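Local coordinates for mosquitocidal toxin (Lysinibacillus sphaericus, PDB 2VSE), which is a mosquitocidal toxin that probably ADP-ribosylates target proteins, its enzyme domain being joined to ricin-B-like lectin domains, at residues V416-Y421 with N455-P460; Q422-L427 with R546-P551; V432-S437 with K449-W454; H442-S447 with T528-G533. One frame throughout, in Å; residues are numbered along the deposited sequence.

Interaction 1 (V416-Y421 with N455-P460); sequences VKDGTY and NLIYNP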
loop_
_atom_site.group_PDB
_atom_site.type_symbol
_atom_site.label_atom_id
_atom_site.label_comp_id
_atom_site.label_asym_id
_atom_site.label_seq_id
_atom_site.Cartn_x
_atom_site.Cartn_y
_atom_site.Cartn_z
ATOM N N VAL A 416 3.239 1.542 -13.296
ATOM C CA VAL A 416 2.770 0.493 -12.398
ATOM C C VAL A 416 3.704 -0.723 -12.383
ATOM O O VAL A 416 4.304 -1.090 -13.398
ATOM C CB VAL A 416 1.261 0.071 -12.659
ATOM C CG1 VAL A 416 0.348 1.294 -12.798
ATOM C CG2 VAL A 416 1.109 -0.818 -13.885
ATOM N N LYS A 417 3.813 -1.340 -11.216
ATOM C CA LYS A 417 4.618 -2.536 -11.020
ATOM C C LYS A 417 4.052 -3.696 -11.835
ATOM O O LYS A 417 2.837 -3.794 -12.024
ATOM C CB LYS A 417 4.611 -2.901 -9.536
ATOM C CG LYS A 417 5.674 -3.907 -9.109
ATOM C CD LYS A 417 5.747 -3.994 -7.594
ATOM C CE LYS A 417 5.988 -5.417 -7.106
ATOM N NZ LYS A 417 6.303 -5.435 -5.642
ATOM N N ASP A 418 4.929 -4.560 -12.333
ATOM C CA ASP A 418 4.505 -5.794 -12.972
ATOM C C ASP A 418 3.677 -6.632 -12.003
ATOM O O ASP A 418 4.088 -6.850 -10.847
ATOM C CB ASP A 418 5.712 -6.620 -13.394
ATOM C CG ASP A 418 6.264 -6.223 -14.736
ATOM O OD1 ASP A 418 5.708 -5.310 -15.414
ATOM O OD2 ASP A 418 7.281 -6.850 -15.111
ATOM N N GLY A 419 2.525 -7.106 -12.473
ATOM C CA GLY A 419 1.707 -8.027 -11.697
ATOM C C GLY A 419 0.247 -8.102 -12.120
ATOM O O GLY A 419 -0.119 -7.698 -13.229
ATOM N N THR A 420 -0.588 -8.631 -11.232
ATOM C CA THR A 420 -2.017 -8.784 -11.500
ATOM C C THR A 420 -2.829 -7.627 -10.948
ATOM O O THR A 420 -2.625 -7.173 -9.817
ATOM C CB THR A 420 -2.590 -10.097 -10.938
ATOM O OG1 THR A 420 -2.064 -10.313 -9.628
ATOM C CG2 THR A 420 -2.232 -11.271 -11.833
ATOM N N TYR A 421 -3.758 -7.167 -11.773
ATOM C CA TYR A 421 -4.571 -6.002 -11.483
ATOM C C TYR A 421 -5.996 -6.187 -11.963
ATOM O O TYR A 421 -6.279 -6.982 -12.855
ATOM C CB TYR A 421 -3.988 -4.757 -12.168
ATOM C CG TYR A 421 -2.633 -4.360 -11.654
ATOM C CD1 TYR A 421 -2.501 -3.466 -10.596
ATOM C CD2 TYR A 421 -1.480 -4.881 -12.224
ATOM C CE1 TYR A 421 -1.251 -3.099 -10.119
ATOM C CE2 TYR A 421 -0.224 -4.538 -11.748
ATOM C CZ TYR A 421 -0.117 -3.640 -10.701
ATOM O OH TYR A 421 1.129 -3.294 -10.248
ATOM N N ASN A 455 -2.904 -9.321 -16.217
ATOM C CA ASN A 455 -1.483 -9.315 -15.985
ATOM C C ASN A 455 -0.899 -8.146 -16.783
ATOM O O ASN A 455 -0.976 -8.129 -18.013
ATOM C CB ASN A 455 -0.919 -10.641 -16.499
ATOM C CG ASN A 455 0.279 -11.135 -15.708
ATOM O OD1 ASN A 455 0.367 -10.973 -14.484
ATOM N ND2 ASN A 455 1.206 -11.780 -16.413
ATOM N N LEU A 456 -0.374 -7.142 -16.081
ATOM C CA LEU A 456 0.324 -6.039 -16.730
ATOM C C LEU A 456 1.815 -6.300 -16.634
ATOM O O LEU A 456 2.356 -6.418 -15.535
ATOM C CB LEU A 456 -0.034 -4.697 -16.091
ATOM C CG LEU A 456 -1.389 -4.060 -16.459
ATOM C CD1 LEU A 456 -2.610 -4.994 -16.250
ATOM C CD2 LEU A 456 -1.575 -2.767 -15.655
ATOM N N ILE A 457 2.458 -6.432 -17.792
ATOM C CA ILE A 457 3.909 -6.583 -17.867
ATOM C C ILE A 457 4.560 -5.517 -18.753
ATOM O O ILE A 457 4.202 -5.334 -19.921
ATOM C CB ILE A 457 4.371 -8.037 -18.245
ATOM C CG1 ILE A 457 5.655 -8.000 -19.079
ATOM C CG2 ILE A 457 3.285 -8.803 -18.984
ATOM C CD1 ILE A 457 6.655 -9.066 -18.709
ATOM N N TYR A 458 5.535 -4.833 -18.168
ATOM C CA TYR A 458 6.249 -3.740 -18.806
ATOM C C TYR A 458 7.281 -4.261 -19.784
ATOM O O TYR A 458 7.981 -5.234 -19.512
ATOM C CB TYR A 458 6.936 -2.913 -17.715
ATOM C CG TYR A 458 7.619 -1.629 -18.139
ATOM C CD1 TYR A 458 6.901 -0.587 -18.716
ATOM C CD2 TYR A 458 8.976 -1.435 -17.894
ATOM C CE1 TYR A 458 7.521 0.606 -19.074
ATOM C CE2 TYR A 458 9.610 -0.244 -18.244
ATOM C CZ TYR A 458 8.873 0.771 -18.829
ATOM O OH TYR A 458 9.491 1.948 -19.181
ATOM N N ASN A 459 7.360 -3.601 -20.932
ATOM C CA ASN A 459 8.379 -3.863 -21.919
ATOM C C ASN A 459 9.395 -2.715 -21.871
ATOM O O ASN A 459 9.062 -1.579 -22.241
ATOM C CB ASN A 459 7.731 -3.994 -23.297
ATOM C CG ASN A 459 8.740 -4.219 -24.410
ATOM O OD1 ASN A 459 9.904 -3.801 -24.325
ATOM N ND2 ASN A 459 8.291 -4.874 -25.475
ATOM N N PRO A 460 10.635 -3.005 -21.409
ATOM C CA PRO A 460 11.670 -1.981 -21.188
ATOM C C PRO A 460 12.134 -1.269 -22.455
ATOM O O PRO A 460 12.665 -0.159 -22.363
ATOM C CB PRO A 460 12.851 -2.771 -20.603
ATOM C CG PRO A 460 12.311 -4.070 -20.206
ATOM C CD PRO A 460 11.123 -4.351 -21.061
HETATM O O HOH W 1 8.640 -6.640 -17.273
#
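Tyr458 N donates to Asp418 OD1 at 2.8 Å, the shortest polar bond between 416-421 and 455-460. The donor comes to the syn side of the carboxylate, 21° out of its plane. Asp418 CG stands beside its own backbone N (chi1 -85°), and this brings the carboxylate over to the other strand. The second oxygen, OD2, accepts from a water 2.6 Å away, and that water also donates to Tyr458 O. The Asp418 carboxylate is thus tied to both backbone polar groups of Tyr458. Next along, Gly419 and Leu456 form a hydrogen-bonded antiparallel pair. Gly419 N lies 3.1 Å from Leu456 O, and Leu456 N lies 2.9 Å from Gly419 O. Leu456 O also takes a CA-H contact from Asp418.

The apolar part is centred on Leu456 CD2. It touches Val416 CG2 at 3.8 Å and Tyr421 CD2 at 4.0 Å. The Tyr421 side chain crosses that of Leu456 at about a right angle. Its hydroxyl donates to Lys417 O, which fixes the far end of the ring. Thr420 OG1 bonds to Phe552 O, outside the pair. The arrangement is an antiparallel strand pair in the barrel of a ricin-type beta-trefoil.

Interaction 2 (Q422-L427 with R546-P551); sequences QVSSKL and RWIIKP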
loop_
_atom_site.group_PDB
_atom_site.type_symbol
_atom_site.label_atom_id
_atom_site.label_comp_id
_atom_site.label_asym_id
_atom_site.label_seq_id
_atom_site.Cartn_x
_atom_site.Cartn_y
_atom_site.Cartn_z
ATOM N N GLN A 422 -6.887 -5.423 -11.362
ATOM C CA GLN A 422 -8.242 -5.276 -11.823
ATOM C C GLN A 422 -8.313 -3.846 -12.342
ATOM O O GLN A 422 -7.741 -2.917 -11.728
ATOM C CB GLN A 422 -9.156 -5.468 -10.635
ATOM C CG GLN A 422 -10.496 -6.031 -10.944
ATOM C CD GLN A 422 -11.019 -6.847 -9.800
ATOM O OE1 GLN A 422 -10.595 -7.978 -9.602
ATOM N NE2 GLN A 422 -11.942 -6.281 -9.033
ATOM N N VAL A 423 -8.948 -3.667 -13.495
ATOM C CA VAL A 423 -9.033 -2.362 -14.145
ATOM C C VAL A 423 -10.502 -1.952 -14.208
ATOM O O VAL A 423 -11.325 -2.658 -14.786
ATOM C CB VAL A 423 -8.409 -2.395 -15.571
ATOM C CG1 VAL A 423 -8.365 -1.018 -16.167
ATOM C CG2 VAL A 423 -7.010 -2.964 -15.526
ATOM N N SER A 424 -10.833 -0.829 -13.594
ATOM C CA SER A 424 -12.218 -0.383 -13.521
ATOM C C SER A 424 -12.353 1.098 -13.866
ATOM O O SER A 424 -11.377 1.850 -13.825
ATOM C CB SER A 424 -12.796 -0.671 -12.133
ATOM O OG SER A 424 -12.049 -0.005 -11.127
ATOM N N SER A 425 -13.564 1.507 -14.221
ATOM C CA SER A 425 -13.818 2.867 -14.695
ATOM C C SER A 425 -13.989 3.849 -13.546
ATOM O O SER A 425 -14.579 3.522 -12.514
ATOM C CB SER A 425 -15.059 2.888 -15.593
ATOM O OG SER A 425 -15.526 4.207 -15.801
ATOM N N LYS A 426 -13.487 5.061 -13.741
ATOM C CA LYS A 426 -13.675 6.146 -12.791
ATOM C C LYS A 426 -15.165 6.418 -12.542
ATOM O O LYS A 426 -15.550 6.846 -11.452
ATOM C CB LYS A 426 -12.950 7.402 -13.301
ATOM C CG LYS A 426 -13.073 8.663 -12.441
ATOM C CD LYS A 426 -12.552 8.454 -11.037
ATOM C CE LYS A 426 -12.486 9.771 -10.272
ATOM N NZ LYS A 426 -12.468 9.535 -8.801
ATOM N N LEU A 427 -15.999 6.143 -13.545
ATOM C CA LEU A 427 -17.450 6.330 -13.429
ATOM C C LEU A 427 -18.074 5.443 -12.355
ATOM O O LEU A 427 -19.083 5.810 -11.738
ATOM C CB LEU A 427 -18.134 6.067 -14.772
ATOM C CG LEU A 427 -18.105 7.182 -15.820
ATOM C CD1 LEU A 427 -18.187 6.601 -17.212
ATOM C CD2 LEU A 427 -19.225 8.182 -15.587
ATOM N N ARG A 546 -10.769 7.479 -18.061
ATOM C CA ARG A 546 -9.925 7.425 -16.886
ATOM C C ARG A 546 -10.168 6.115 -16.149
ATOM O O ARG A 546 -11.312 5.674 -15.980
ATOM C CB ARG A 546 -10.189 8.639 -16.003
ATOM C CG ARG A 546 -9.921 9.945 -16.734
ATOM C CD ARG A 546 -10.463 11.163 -16.028
ATOM N NE ARG A 546 -9.443 11.775 -15.190
ATOM C CZ ARG A 546 -8.557 12.687 -15.599
ATOM N NH1 ARG A 546 -8.548 13.121 -16.852
ATOM N NH2 ARG A 546 -7.680 13.170 -14.730
ATOM N N TRP A 547 -9.084 5.472 -15.740
ATOM C CA TRP A 547 -9.187 4.116 -15.221
ATOM C C TRP A 547 -8.480 3.928 -13.887
ATOM O O TRP A 547 -7.374 4.430 -13.675
ATOM C CB TRP A 547 -8.651 3.127 -16.253
ATOM C CG TRP A 547 -9.389 3.192 -17.553
ATOM C CD1 TRP A 547 -9.076 3.960 -18.641
ATOM C CD2 TRP A 547 -10.586 2.483 -17.893
ATOM N NE1 TRP A 547 -9.996 3.759 -19.646
ATOM C CE2 TRP A 547 -10.930 2.853 -19.216
ATOM C CE3 TRP A 547 -11.393 1.562 -17.216
ATOM C CZ2 TRP A 547 -12.050 2.333 -19.872
ATOM C CZ3 TRP A 547 -12.506 1.042 -17.870
ATOM C CH2 TRP A 547 -12.826 1.434 -19.183
ATOM N N ILE A 548 -9.139 3.197 -12.995
ATOM C CA ILE A 548 -8.552 2.781 -11.727
ATOM C C ILE A 548 -7.849 1.438 -11.927
ATOM O O ILE A 548 -8.455 0.487 -12.429
ATOM C CB ILE A 548 -9.640 2.686 -10.646
ATOM C CG1 ILE A 548 -10.216 4.084 -10.403
ATOM C CG2 ILE A 548 -9.101 2.040 -9.348
ATOM C CD1 ILE A 548 -11.629 4.090 -9.895
ATOM N N ILE A 549 -6.569 1.374 -11.564
ATOM C CA ILE A 549 -5.812 0.136 -11.670
ATOM C C ILE A 549 -5.439 -0.370 -10.284
ATOM O O ILE A 549 -4.579 0.181 -9.627
ATOM C CB ILE A 549 -4.572 0.291 -12.550
ATOM C CG1 ILE A 549 -4.975 0.545 -14.010
ATOM C CG2 ILE A 549 -3.684 -0.941 -12.454
ATOM C CD1 ILE A 549 -3.829 1.102 -14.873
ATOM N N LYS A 550 -6.095 -1.432 -9.846
ATOM C CA LYS A 550 -5.950 -1.879 -8.476
ATOM C C LYS A 550 -5.314 -3.273 -8.377
ATOM O O LYS A 550 -5.790 -4.208 -9.009
ATOM C CB LYS A 550 -7.314 -1.849 -7.780
ATOM C CG LYS A 550 -7.244 -1.841 -6.287
ATOM C CD LYS A 550 -8.630 -2.006 -5.650
ATOM C CE LYS A 550 -9.483 -0.717 -5.695
ATOM N NZ LYS A 550 -10.751 -0.840 -4.861
ATOM N N PRO A 551 -4.230 -3.405 -7.583
ATOM C CA PRO A 551 -3.608 -4.698 -7.303
ATOM C C PRO A 551 -4.612 -5.757 -6.882
ATOM O O PRO A 551 -5.490 -5.502 -6.060
ATOM C CB PRO A 551 -2.668 -4.378 -6.137
ATOM C CG PRO A 551 -2.244 -2.971 -6.407
ATOM C CD PRO A 551 -3.494 -2.303 -6.920
HETATM O O HOH W 2 -9.869 -1.701 -10.468
HETATM O O HOH W 3 -13.370 4.631 -17.614
#
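Five backbone hydrogen bonds join 422-427 to 546-551 in antiparallel register. Gln422 and Lys550 bond in both directions, and so do Ser424 and Ile548. The shortest bond is Ile548 N to Ser424 O, 2.7 Å. Lys426 N to Arg546 O is longer, 3.2 Å, and its donor is tilted 34° from the carbonyl plane.

Two waters add polar links. One lies 2.8 Å from Ser424 OG and donates to Ile548 O. The other lies 2.8 Å from Ser425 OG and donates to Arg546 O. This second water also sits over the centre of one face of the Trp547 ring. Ser425 OG, turned away from its own N (chi1 166°), accepts from Leu427 N in an ST turn where the strand ends.

Packing differs on the two faces of the pair. On one, Val423 CG1 meets Trp547 CE3 at 4.1 Å, the two side chains crossing at about a right angle. Ser425 CB touches the same ring at CZ3, 3.9 Å away. On the other, Ser424 OG rests 3.6 Å from Ile548 CB.

Outside the pair, Trp547 NE1 bonds to Leu521 O and Arg546 forms a salt bridge with Asp506. Val423 shares a backbone bond with Ile433 of strand 431-436. Strand 547-551 lies beside strand 509-513, where Trp547 shares a backbone bond with Tyr509.

Interaction 3 (V432-S437 with K449-W454); sequences VIEQIS and KENQVW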
loop_
_atom_site.group_PDB
_atom_site.type_symbol
_atom_site.label_atom_id
_atom_site.label_comp_id
_atom_site.label_asym_id
_atom_site.label_seq_id
_atom_site.Cartn_x
_atom_site.Cartn_y
_atom_site.Cartn_z
ATOM N N VAL A 432 -15.644 -3.489 -13.777
ATOM C CA VAL A 432 -14.313 -3.905 -14.217
ATOM C C VAL A 432 -14.284 -4.356 -15.682
ATOM O O VAL A 432 -15.307 -4.782 -16.247
ATOM C CB VAL A 432 -13.740 -5.049 -13.336
ATOM C CG1 VAL A 432 -13.521 -4.579 -11.887
ATOM C CG2 VAL A 432 -14.632 -6.295 -13.393
ATOM N N ILE A 433 -13.100 -4.266 -16.284
ATOM C CA ILE A 433 -12.855 -4.824 -17.606
ATOM C C ILE A 433 -12.770 -6.351 -17.517
ATOM O O ILE A 433 -11.867 -6.901 -16.871
ATOM C CB ILE A 433 -11.579 -4.245 -18.245
ATOM C CG1 ILE A 433 -11.626 -2.703 -18.251
ATOM C CG2 ILE A 433 -11.370 -4.830 -19.645
ATOM C CD1 ILE A 433 -10.487 -2.039 -19.009
ATOM N N GLU A 434 -13.720 -7.018 -18.175
ATOM C CA GLU A 434 -13.852 -8.467 -18.127
ATOM C C GLU A 434 -13.640 -9.113 -19.497
ATOM O O GLU A 434 -14.143 -8.627 -20.516
ATOM C CB GLU A 434 -15.224 -8.831 -17.566
ATOM C CG GLU A 434 -15.619 -10.296 -17.674
ATOM C CD GLU A 434 -17.024 -10.533 -17.189
ATOM O OE1 GLU A 434 -17.930 -10.722 -18.038
ATOM O OE2 GLU A 434 -17.229 -10.523 -15.958
ATOM N N GLN A 435 -12.898 -10.214 -19.517
ATOM C CA GLN A 435 -12.723 -10.969 -20.730
ATOM C C GLN A 435 -13.735 -12.112 -20.811
ATOM O O GLN A 435 -13.700 -13.068 -20.027
ATOM C CB GLN A 435 -11.312 -11.510 -20.818
ATOM C CG GLN A 435 -10.957 -12.033 -22.195
ATOM C CD GLN A 435 -9.768 -12.957 -22.147
ATOM O OE1 GLN A 435 -9.420 -13.471 -21.078
ATOM N NE2 GLN A 435 -9.141 -13.191 -23.301
ATOM N N ILE A 436 -14.642 -12.020 -21.772
ATOM C CA ILE A 436 -15.572 -13.115 -21.971
ATOM C C ILE A 436 -15.241 -13.845 -23.286
ATOM O O ILE A 436 -14.718 -13.230 -24.233
ATOM C CB ILE A 436 -17.045 -12.654 -21.786
ATOM C CG1 ILE A 436 -17.927 -13.843 -21.405
ATOM C CG2 ILE A 436 -17.545 -11.878 -22.995
ATOM C CD1 ILE A 436 -18.735 -13.617 -20.141
ATOM N N SER A 437 -15.506 -15.156 -23.317
ATOM C CA SER A 437 -14.841 -16.081 -24.256
ATOM C C SER A 437 -13.327 -15.761 -24.339
ATOM O O SER A 437 -12.660 -15.675 -23.300
ATOM C CB SER A 437 -15.532 -16.111 -25.633
ATOM O OG SER A 437 -15.618 -14.817 -26.219
ATOM N N LYS A 449 -13.454 -12.638 -10.213
ATOM C CA LYS A 449 -13.120 -13.817 -11.017
ATOM C C LYS A 449 -11.886 -13.637 -11.900
ATOM O O LYS A 449 -11.496 -12.514 -12.215
ATOM C CB LYS A 449 -14.325 -14.287 -11.849
ATOM C CG LYS A 449 -15.347 -13.214 -12.206
ATOM C CD LYS A 449 -16.755 -13.804 -12.268
ATOM C CE LYS A 449 -17.162 -14.237 -13.669
ATOM N NZ LYS A 449 -17.917 -13.171 -14.388
ATOM N N GLU A 450 -11.282 -14.764 -12.278
ATOM C CA GLU A 450 -10.080 -14.817 -13.121
ATOM C C GLU A 450 -10.157 -13.955 -14.376
ATOM O O GLU A 450 -9.202 -13.243 -14.701
ATOM C CB GLU A 450 -9.801 -16.261 -13.542
ATOM C CG GLU A 450 -9.255 -17.128 -12.437
ATOM C CD GLU A 450 -8.782 -18.466 -12.952
ATOM O OE1 GLU A 450 -9.613 -19.386 -13.132
ATOM O OE2 GLU A 450 -7.564 -18.592 -13.173
ATOM N N ASN A 451 -11.293 -14.024 -15.067
ATOM C CA ASN A 451 -11.507 -13.262 -16.290
ATOM C C ASN A 451 -11.798 -11.793 -16.023
ATOM O O ASN A 451 -12.130 -11.049 -16.954
ATOM C CB ASN A 451 -12.601 -13.898 -17.174
ATOM C CG ASN A 451 -14.024 -13.664 -16.646
ATOM O OD1 ASN A 451 -14.229 -13.191 -15.524
ATOM N ND2 ASN A 451 -15.013 -14.009 -17.459
ATOM N N GLN A 452 -11.673 -11.386 -14.757
ATOM C CA GLN A 452 -11.712 -9.970 -14.381
ATOM C C GLN A 452 -10.357 -9.468 -13.869
ATOM O O GLN A 452 -10.251 -8.363 -13.327
ATOM C CB GLN A 452 -12.807 -9.725 -13.343
ATOM C CG GLN A 452 -14.206 -9.913 -13.891
ATOM C CD GLN A 452 -15.285 -9.709 -12.846
ATOM O OE1 GLN A 452 -15.071 -9.953 -11.657
ATOM N NE2 GLN A 452 -16.460 -9.263 -13.288
ATOM N N VAL A 453 -9.319 -10.280 -14.056
ATOM C CA VAL A 453 -7.987 -9.956 -13.561
ATOM C C VAL A 453 -7.001 -9.964 -14.722
ATOM O O VAL A 453 -7.024 -10.861 -15.562
ATOM C CB VAL A 453 -7.545 -10.951 -12.434
ATOM C CG1 VAL A 453 -6.141 -10.640 -11.935
ATOM C CG2 VAL A 453 -8.523 -10.907 -11.278
ATOM N N TRP A 454 -6.141 -8.957 -14.773
ATOM C CA TRP A 454 -5.221 -8.799 -15.894
ATOM C C TRP A 454 -3.782 -8.749 -15.407
ATOM O O TRP A 454 -3.486 -8.216 -14.333
ATOM C CB TRP A 454 -5.557 -7.538 -16.692
ATOM C CG TRP A 454 -6.927 -7.580 -17.257
ATOM C CD1 TRP A 454 -8.081 -7.193 -16.635
ATOM C CD2 TRP A 454 -7.311 -8.060 -18.555
ATOM N NE1 TRP A 454 -9.156 -7.399 -17.461
ATOM C CE2 TRP A 454 -8.717 -7.932 -18.647
ATOM C CE3 TRP A 454 -6.605 -8.595 -19.646
ATOM C CZ2 TRP A 454 -9.439 -8.319 -19.792
ATOM C CZ3 TRP A 454 -7.319 -8.985 -20.781
ATOM C CH2 TRP A 454 -8.722 -8.841 -20.846
HETATM O O HOH W 4 -10.479 -6.050 -14.412
#
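Trp454 NE1 donates to Ile433 O at 2.8 Å in a nearly straight bond of 177°. The oxygen lies in the indole plane, while the donor stands well above the carbonyl plane. A water also donates to Ile433 O and joins it to Gln452 O. The far rim of the indole packs on Gln435, with CH2 3.7 Å from Gln435 CB. Beside it, Gln435 N donates to Asn451 O at 2.8 Å. Asn451 ND2 returns a weak bond to Gln435 O.

Glu434 OE2 receives two weak bonds. Lys449 NZ reaches it as a salt bridge at 3.2 Å, and Gln452 NE2 lies at 3.1 Å. The Glu434 chain leaves anti to its backbone N (chi1 170°) and stays extended, which carries OE2 to Lys449 NZ and Gln452 NE2. Val432 CG2 touches the Gln452 amide, 3.5 Å from NE2.

The next shell holds these groups. Glu434 OE1 bonds to His442 NE2. Gln452 NE2 also bonds to Ser445 O, and its OE1 accepts from Ser447 N. Gln435 OE1 bonds to Ser469 OG. Lys449 O accepts from Gln452 N across the 3-10 turn. Gln452, Val453 and Trp454 form the QxW motif characteristic of ricin-type beta-trefoils.

Interaction 4 (H442-S447 with T528-G533); sequences HIFSNS and TTDGNG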
loop_
_atom_site.group_PDB
_atom_site.type_symbol
_atom_site.label_atom_id
_atom_site.label_comp_id
_atom_site.label_asym_id
_atom_site.label_seq_id
_atom_site.Cartn_x
_atom_site.Cartn_y
_atom_site.Cartn_z
ATOM N N HIS A 442 -15.611 -6.675 -22.232
ATOM C CA HIS A 442 -16.662 -5.697 -21.946
ATOM C C HIS A 442 -16.629 -5.285 -20.479
ATOM O O HIS A 442 -15.905 -5.876 -19.676
ATOM C CB HIS A 442 -18.060 -6.220 -22.344
ATOM C CG HIS A 442 -18.481 -7.478 -21.640
ATOM N ND1 HIS A 442 -19.610 -8.184 -22.003
ATOM C CD2 HIS A 442 -17.931 -8.159 -20.604
ATOM C CE1 HIS A 442 -19.747 -9.236 -21.215
ATOM N NE2 HIS A 442 -18.741 -9.245 -20.356
ATOM N N ILE A 443 -17.408 -4.269 -20.133
ATOM C CA ILE A 443 -17.535 -3.851 -18.744
ATOM C C ILE A 443 -18.568 -4.724 -18.016
ATOM O O ILE A 443 -19.588 -5.118 -18.601
ATOM C CB ILE A 443 -17.852 -2.326 -18.630
ATOM C CG1 ILE A 443 -17.372 -1.763 -17.293
ATOM C CG2 ILE A 443 -19.317 -2.013 -18.907
ATOM C CD1 ILE A 443 -15.909 -1.269 -17.343
ATOM N N PHE A 444 -18.281 -5.044 -16.757
ATOM C CA PHE A 444 -19.184 -5.846 -15.938
ATOM C C PHE A 444 -18.985 -5.582 -14.445
ATOM O O PHE A 444 -17.907 -5.162 -14.019
ATOM C CB PHE A 444 -18.997 -7.333 -16.246
ATOM C CG PHE A 444 -20.286 -8.065 -16.467
ATOM C CD1 PHE A 444 -20.943 -8.686 -15.404
ATOM C CD2 PHE A 444 -20.852 -8.130 -17.741
ATOM C CE1 PHE A 444 -22.148 -9.364 -15.604
ATOM C CE2 PHE A 444 -22.064 -8.812 -17.945
ATOM C CZ PHE A 444 -22.707 -9.425 -16.876
ATOM N N SER A 445 -20.021 -5.822 -13.650
ATOM C CA SER A 445 -19.884 -5.693 -12.203
ATOM C C SER A 445 -18.826 -6.654 -11.700
ATOM O O SER A 445 -18.737 -7.781 -12.179
ATOM C CB SER A 445 -21.204 -5.944 -11.504
ATOM O OG SER A 445 -22.084 -4.876 -11.769
ATOM N N ASN A 446 -18.003 -6.205 -10.761
ATOM C CA ASN A 446 -16.958 -7.069 -10.253
ATOM C C ASN A 446 -17.523 -8.198 -9.410
ATOM O O ASN A 446 -18.449 -7.991 -8.622
ATOM C CB ASN A 446 -15.930 -6.295 -9.444
ATOM C CG ASN A 446 -14.941 -7.213 -8.768
ATOM O OD1 ASN A 446 -14.188 -7.923 -9.425
ATOM N ND2 ASN A 446 -14.981 -7.249 -7.449
ATOM N N SER A 447 -16.968 -9.392 -9.595
ATOM C CA SER A 447 -17.192 -10.500 -8.659
ATOM C C SER A 447 -15.914 -11.319 -8.431
ATOM O O SER A 447 -15.977 -12.494 -8.058
ATOM C CB SER A 447 -18.380 -11.381 -9.088
ATOM O OG SER A 447 -18.186 -11.903 -10.386
ATOM N N THR A 528 -22.161 2.430 -17.954
ATOM C CA THR A 528 -21.657 1.408 -17.038
ATOM C C THR A 528 -22.631 0.236 -16.929
ATOM O O THR A 528 -22.615 -0.507 -15.948
ATOM C CB THR A 528 -21.361 1.986 -15.618
ATOM O OG1 THR A 528 -22.570 2.474 -15.015
ATOM C CG2 THR A 528 -20.355 3.114 -15.685
ATOM N N THR A 529 -23.497 0.081 -17.926
ATOM C CA THR A 529 -24.396 -1.069 -17.961
ATOM C C THR A 529 -23.619 -2.342 -18.302
ATOM O O THR A 529 -22.820 -2.363 -19.233
ATOM C CB THR A 529 -25.621 -0.867 -18.910
ATOM O OG1 THR A 529 -26.090 -2.138 -19.366
ATOM C CG2 THR A 529 -25.263 -0.062 -20.123
ATOM N N ASP A 530 -23.845 -3.391 -17.518
ATOM C CA ASP A 530 -23.216 -4.696 -17.729
ATOM C C ASP A 530 -23.244 -5.134 -19.195
ATOM O O ASP A 530 -24.313 -5.212 -19.811
ATOM C CB ASP A 530 -23.894 -5.760 -16.850
ATOM C CG ASP A 530 -23.600 -5.579 -15.367
ATOM O OD1 ASP A 530 -22.561 -4.964 -15.026
ATOM O OD2 ASP A 530 -24.411 -6.066 -14.538
ATOM N N GLY A 531 -22.064 -5.403 -19.749
ATOM C CA GLY A 531 -21.945 -5.876 -21.122
ATOM C C GLY A 531 -21.578 -4.791 -22.120
ATOM O O GLY A 531 -21.317 -5.087 -23.293
ATOM N N ASN A 532 -21.556 -3.535 -21.666
ATOM C CA ASN A 532 -21.160 -2.405 -22.522
ATOM C C ASN A 532 -19.701 -2.531 -22.980
ATOM O O ASN A 532 -18.848 -3.030 -22.242
ATOM C CB ASN A 532 -21.414 -1.068 -21.807
ATOM C CG ASN A 532 -21.276 0.140 -22.728
ATOM O OD1 ASN A 532 -21.658 0.107 -23.896
ATOM N ND2 ASN A 532 -20.731 1.219 -22.193
ATOM N N GLY A 533 -19.429 -2.092 -24.204
ATOM C CA GLY A 533 -18.137 -2.342 -24.832
ATOM C C GLY A 533 -17.094 -1.279 -24.562
ATOM O O GLY A 533 -17.403 -0.177 -24.105
HETATM O O HOH W 5 -21.373 -7.750 -23.893
#
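The Phe444 ring and the Asp530 carboxylate lie stacked, their planes 10° apart. Asp530 CB sits over the ring face, offset toward the rim, in a CH-pi contact, 3.7 Å from Phe444 CE2. Asp530 CG stands beside its own backbone N (chi1 -70°), which brings the carboxylate toward Ser445. Ser445 N makes a weak bond to Asp530 OD1 at 3.0 Å. Lys431 NZ forms a salt bridge with the same oxygen and also bonds to Ser445 OG.

The His442 ring, already held at NE2 by Glu434, approaches Gly531 obliquely, with ND1 3.4 Å from Gly531 CA. A water in the ring plane lies 2.6 Å from ND1 and donates to Gly531 O. Ile443 CG2 meets Asn532 CB at 3.7 Å.

Between these side chains, Ile443 uses both backbone groups. Its N donates to Asn532 O at 2.8 Å, and its O accepts from Gly531 N at 2.7 Å. The arrangement is a type II beta turn, Thr529 to Asn532, docked on a cap hairpin strand of the beta-trefoil.

How the interactions relate
Interactions 1 and 2 share strand 419-425 and belong to the barrel sheet of one ricin-type trefoil. Interactions 3 and 4 share the hairpin 431-445 that follows it. Interaction 3 is the buried one; the others are partly buried, and interaction 4 lies farthest from the chain centre. Regular strand pairing dominates interaction 2 and is shorter in interaction 1. In interactions 3 and 4 turns meet strands. Side-chain amides and an indole N-H join in interaction 3, while interaction 4 adds a carboxylate over a ring to two backbone bonds. The contacts also touch one another. Tyr421 packs on Ile549, joining interactions 1 and 2. Val432 N probably bonds to Phe444 O, joining interactions 3 and 4.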